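PDB 4CW4: beta-ketoacyl-[acyl-carrier-protein] synthase FabY from Pseudomonas aeruginosa, which catalyses the condensation of acetyl-CoA with malonyl-ACP to give acetoacetyl-ACP, the primer with which fatty acid synthesis begins. Local coordinates for residues A305-V310 / D375-R380; G382-G387 / E573-T578. All blocks are in the same frame, centred on the assembly; numbering follows the deposited sequence.

Contact 1: A305-V310 / D375-R380; sequences ARVVIV and DELALR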
# COMPACT_ATOMS: atom_id res chain seq x y z
N ALA A 305 -16.77 -7.82 -10.40
CA ALA A 305 -15.81 -8.10 -11.47
C ALA A 305 -15.86 -9.56 -11.86
O ALA A 305 -16.17 -10.42 -11.04
CB ALA A 305 -14.38 -7.71 -11.06
N ARG A 306 -15.53 -9.83 -13.11
CA ARG A 306 -15.59 -11.17 -13.65
C ARG A 306 -14.23 -11.73 -14.02
O ARG A 306 -14.08 -12.96 -14.14
CB ARG A 306 -16.50 -11.18 -14.87
CG ARG A 306 -17.93 -10.74 -14.53
CD ARG A 306 -18.93 -11.09 -15.60
NE ARG A 306 -19.17 -12.53 -15.60
CZ ARG A 306 -20.16 -13.14 -16.25
NH1 ARG A 306 -21.03 -12.45 -16.97
NH2 ARG A 306 -20.29 -14.46 -16.15
N VAL A 307 -13.25 -10.84 -14.24
CA VAL A 307 -11.88 -11.23 -14.57
C VAL A 307 -10.99 -10.44 -13.65
O VAL A 307 -11.08 -9.22 -13.62
CB VAL A 307 -11.51 -10.91 -16.03
CG1 VAL A 307 -10.08 -11.38 -16.34
CG2 VAL A 307 -12.51 -11.54 -16.97
N VAL A 308 -10.15 -11.14 -12.90
CA VAL A 308 -9.30 -10.48 -11.92
C VAL A 308 -7.86 -10.96 -12.04
O VAL A 308 -7.59 -12.16 -12.00
CB VAL A 308 -9.77 -10.74 -10.46
CG1 VAL A 308 -8.89 -9.94 -9.49
CG2 VAL A 308 -11.23 -10.40 -10.27
N ILE A 309 -6.95 -10.01 -12.19
CA ILE A 309 -5.52 -10.32 -12.17
C ILE A 309 -5.05 -9.96 -10.78
O ILE A 309 -5.17 -8.80 -10.36
CB ILE A 309 -4.74 -9.54 -13.23
CG1 ILE A 309 -5.02 -10.08 -14.66
CG2 ILE A 309 -3.23 -9.66 -12.98
CD1 ILE A 309 -6.46 -9.92 -15.16
N VAL A 310 -4.56 -10.95 -10.04
CA VAL A 310 -4.12 -10.74 -8.66
C VAL A 310 -2.67 -11.18 -8.52
O VAL A 310 -2.31 -12.27 -8.94
CB VAL A 310 -4.92 -11.60 -7.66
CG1 VAL A 310 -4.57 -11.21 -6.23
CG2 VAL A 310 -6.43 -11.48 -7.88
N ASP A 375 -16.93 -18.63 -12.53
CA ASP A 375 -17.15 -19.92 -13.14
C ASP A 375 -17.97 -19.87 -14.41
O ASP A 375 -17.73 -20.66 -15.33
CB ASP A 375 -17.80 -20.89 -12.14
CG ASP A 375 -19.15 -20.42 -11.62
OD1 ASP A 375 -19.21 -19.37 -10.97
OD2 ASP A 375 -20.15 -21.15 -11.78
N GLU A 376 -18.93 -18.98 -14.48
CA GLU A 376 -19.79 -18.90 -15.65
C GLU A 376 -19.00 -18.40 -16.86
O GLU A 376 -19.12 -18.95 -17.96
CB GLU A 376 -20.98 -18.00 -15.34
CG GLU A 376 -22.02 -17.93 -16.42
CD GLU A 376 -23.23 -17.17 -15.95
OE1 GLU A 376 -23.19 -15.92 -15.92
OE2 GLU A 376 -24.23 -17.82 -15.60
N LEU A 377 -18.20 -17.35 -16.67
CA LEU A 377 -17.38 -16.84 -17.75
C LEU A 377 -16.34 -17.88 -18.18
O LEU A 377 -16.07 -18.05 -19.38
CB LEU A 377 -16.70 -15.53 -17.33
CG LEU A 377 -15.83 -14.88 -18.41
CD1 LEU A 377 -16.67 -14.43 -19.60
CD2 LEU A 377 -15.01 -13.74 -17.84
N ALA A 378 -15.71 -18.55 -17.22
CA ALA A 378 -14.73 -19.59 -17.54
C ALA A 378 -15.37 -20.67 -18.42
O ALA A 378 -14.80 -21.09 -19.41
CB ALA A 378 -14.16 -20.20 -16.27
N LEU A 379 -16.58 -21.06 -18.05
CA LEU A 379 -17.33 -22.08 -18.78
C LEU A 379 -17.58 -21.61 -20.22
O LEU A 379 -17.35 -22.34 -21.18
CB LEU A 379 -18.67 -22.33 -18.07
CG LEU A 379 -19.46 -23.57 -18.49
CD1 LEU A 379 -18.90 -24.82 -17.79
CD2 LEU A 379 -20.95 -23.38 -18.19
N ARG A 380 -18.05 -20.37 -20.34
CA ARG A 380 -18.34 -19.77 -21.64
C ARG A 380 -17.12 -19.73 -22.56
O ARG A 380 -17.24 -19.97 -23.76
CB ARG A 380 -18.90 -18.35 -21.46
CG ARG A 380 -19.49 -17.80 -22.73
CD ARG A 380 -19.63 -16.29 -22.75
NE ARG A 380 -20.22 -15.76 -21.53
CZ ARG A 380 -20.13 -14.48 -21.17
NH1 ARG A 380 -19.51 -13.60 -21.95
NH2 ARG A 380 -20.68 -14.07 -20.04
O HOH W 1 -23.75 -13.51 -17.76
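Arg306 and Val307, where a loop runs into strand 307-314, meet helix 375-381 in a buried contact that is polar at one end and apolar at the other. Arg306 reaches the helix through its guanidinium. Arg306 NH2 lies 3.3 Å from Glu376 OE1, a salt bridge whose hydrogen bond is weak, being long and bent (134° at the hydrogen); the guanidinium and carboxylate planes stand 57° apart. A water bridges the same pair: it accepts from Arg306 NH1 at 3.0 Å and donates to Glu376 OE1 at 3.1 Å. The long, extended chain of Glu376, with CG anti to the backbone N (chi1 -175°), carries its carboxylate out to the arginine from an exposed position on the helix. The stronger partner of Arg306 is Asp374, which forms a salt bridge with NE; the other carboxylate oxygen of Asp374 accepts from the backbone N of Leu377, so one aspartate serves both the arginine and the helix start.

The strand and helix belong to the thiolase-like fold of ketosynthases, in which strand 307-314 runs antiparallel to strand 366-374, and that strand leads directly into helix 375-381. On the apolar side, Leu377 turns toward the strand and its CD2 meets Val307 CG2 at 3.4 Å, tighter than usual for two methyl carbons, the side chains crossing at about a right angle. A branched leucine can serve two neighbours here, for its CD1 sits 3.7 Å above the plane of the Arg380 guanidinium, over its centre. Arg380 NH2 also comes 3.5 Å from Arg306 NH1, a contact of like charges with the two planes nearly perpendicular; Glu376 beside Arg306 probably eases it, while Arg380 NH1 donates to the backbone O of Asn216.

Contact 2: G382-G387 / E573-T578; sequences GADIHG and EKREQT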
# COMPACT_ATOMS: atom_id res chain seq x y z
N GLY A 382 -14.24 -21.51 -22.34
CA GLY A 382 -13.38 -22.68 -22.40
C GLY A 382 -12.05 -22.47 -21.65
O GLY A 382 -11.03 -23.08 -22.01
N ALA A 383 -12.04 -21.59 -20.65
CA ALA A 383 -10.84 -21.33 -19.87
C ALA A 383 -10.46 -22.56 -19.07
O ALA A 383 -11.33 -23.26 -18.53
CB ALA A 383 -11.07 -20.17 -18.92
N ASP A 384 -9.17 -22.84 -18.99
CA ASP A 384 -8.71 -23.95 -18.20
C ASP A 384 -8.89 -23.63 -16.73
O ASP A 384 -9.06 -22.47 -16.33
CB ASP A 384 -7.22 -24.24 -18.51
CG ASP A 384 -6.84 -25.71 -18.32
OD1 ASP A 384 -7.60 -26.49 -17.71
OD2 ASP A 384 -5.74 -26.08 -18.79
N ILE A 385 -8.85 -24.67 -15.91
CA ILE A 385 -8.98 -24.52 -14.47
C ILE A 385 -7.79 -25.17 -13.79
O ILE A 385 -7.59 -26.38 -13.88
CB ILE A 385 -10.31 -25.12 -13.97
CG1 ILE A 385 -11.48 -24.27 -14.49
CG2 ILE A 385 -10.35 -25.16 -12.44
CD1 ILE A 385 -12.85 -24.90 -14.31
N HIS A 386 -6.99 -24.33 -13.13
CA HIS A 386 -5.80 -24.78 -12.42
C HIS A 386 -6.06 -24.94 -10.93
O HIS A 386 -5.21 -25.42 -10.19
CB HIS A 386 -4.65 -23.82 -12.70
CG HIS A 386 -4.36 -23.67 -14.15
ND1 HIS A 386 -3.71 -24.65 -14.87
CD2 HIS A 386 -4.65 -22.69 -15.04
CE1 HIS A 386 -3.61 -24.27 -16.14
NE2 HIS A 386 -4.17 -23.09 -16.27
N GLY A 387 -7.25 -24.51 -10.51
CA GLY A 387 -7.67 -24.56 -9.13
C GLY A 387 -8.82 -23.57 -8.93
O GLY A 387 -9.21 -22.88 -9.87
N GLU A 573 -15.12 -29.04 -25.02
CA GLU A 573 -14.71 -28.87 -26.40
C GLU A 573 -13.92 -27.57 -26.62
O GLU A 573 -12.88 -27.58 -27.27
CB GLU A 573 -15.91 -28.91 -27.34
CG GLU A 573 -16.59 -30.26 -27.41
CD GLU A 573 -15.62 -31.38 -27.72
OE1 GLU A 573 -15.23 -31.46 -28.90
OE2 GLU A 573 -15.23 -32.13 -26.80
N LYS A 574 -14.42 -26.45 -26.11
CA LYS A 574 -13.72 -25.17 -26.27
C LYS A 574 -12.37 -25.22 -25.55
O LYS A 574 -11.37 -24.69 -26.04
CB LYS A 574 -14.53 -24.02 -25.69
CG LYS A 574 -15.78 -23.67 -26.48
CD LYS A 574 -16.50 -22.51 -25.85
CE LYS A 574 -17.88 -22.30 -26.45
NZ LYS A 574 -18.74 -21.44 -25.58
N ARG A 575 -12.33 -25.91 -24.42
CA ARG A 575 -11.11 -25.97 -23.65
C ARG A 575 -10.01 -26.77 -24.34
O ARG A 575 -8.82 -26.52 -24.09
CB ARG A 575 -11.40 -26.52 -22.26
CG ARG A 575 -10.17 -26.61 -21.37
CD ARG A 575 -10.55 -26.93 -19.97
NE ARG A 575 -10.87 -28.34 -19.79
CZ ARG A 575 -11.13 -28.88 -18.61
NH1 ARG A 575 -11.18 -28.12 -17.53
NH2 ARG A 575 -11.33 -30.17 -18.50
N GLU A 576 -10.37 -27.73 -25.19
CA GLU A 576 -9.32 -28.40 -25.95
C GLU A 576 -8.55 -27.38 -26.81
O GLU A 576 -7.32 -27.50 -27.00
CB GLU A 576 -9.91 -29.51 -26.81
CG GLU A 576 -10.35 -30.72 -26.03
CD GLU A 576 -9.23 -31.35 -25.25
OE1 GLU A 576 -9.02 -30.94 -24.09
OE2 GLU A 576 -8.54 -32.25 -25.78
N GLN A 577 -9.25 -26.38 -27.33
CA GLN A 577 -8.62 -25.39 -28.19
C GLN A 577 -7.81 -24.41 -27.36
O GLN A 577 -6.70 -24.03 -27.73
CB GLN A 577 -9.70 -24.64 -28.99
CG GLN A 577 -10.50 -25.52 -29.94
CD GLN A 577 -11.69 -24.79 -30.58
OE1 GLN A 577 -12.31 -23.92 -29.96
NE2 GLN A 577 -12.00 -25.16 -31.81
N THR A 578 -8.35 -23.98 -26.23
CA THR A 578 -7.58 -23.05 -25.40
C THR A 578 -6.34 -23.75 -24.84
O THR A 578 -5.29 -23.14 -24.75
CB THR A 578 -8.40 -22.44 -24.29
OG1 THR A 578 -8.67 -23.41 -23.32
CG2 THR A 578 -9.71 -21.90 -24.76
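Gly382 lies against Lys574, Arg575 and Thr578 of helix 565-590, and it does so as the residue that ends helix 375-381 in a Schellman motif. Its positive phi (69°) is one that glycine adopts easily, and its lack of a side chain lets the backbones close to 4.2 Å between Gly382 CA and Arg575 CA. Gly382 CA can thus pack directly against Lys574 CB, at 3.7 Å.

Thr578 OG1 donates to Gly382 O at 2.7 Å; a weaker CA-H...O contact adds to it, Arg575 CA lying 3.3 Å from Gly382 O. Threonine fits because its OG1, set between the backbone N and the carbonyl carbon (chi1 72°), faces this oxygen while CG2 also lies against it.

Further along the loop, the aliphatic part of Arg575 runs beside Asp384, Arg575 CD lying 3.7 Å from Asp384 OD1. The charges are less intimate: Asp384 OD1 and Arg575 NH1 are 3.9 Å apart, a long salt bridge with the oxygen well out of the guanidinium plane and no N-H aimed at it. The strongest partner of Arg575 is Glu556, and Asp384 OD1 also forms a salt bridge with Arg579, one turn on from Arg575. Behind them Ile385 buries its side chain against Ala555 and Leu559 of helix 552-563, and Tyr571 OH bonds the carbonyl of Ala383. The loop also steadies the carboxylate itself, for Ile385 N donates to Asp384 OD1 at 2.8 Å, meeting that oxygen on its anti side, 30° out of the carboxylate plane.

The two contacts have centres about 12 Å apart and share helix 375-381: contact 1 uses residues 376, 377 and 380 of it, and contact 2 the loop that leaves its end for strand 387-394. Both segments of contact 1 precede both segments of contact 2 in the sequence. Two probable hydrogen bonds join them: Ala383 N to Ala378 O (3.1 Å), the outer bond of the Schellman motif, and Lys574 NZ to Arg380 O (2.8 Å). This short helix thus lies between strand 307-314 of the ketosynthase core and helix 565-590, the last helix of the chain, which packs on the loop that follows it, away from Cys286, His439 and His477, the probable active-site residues.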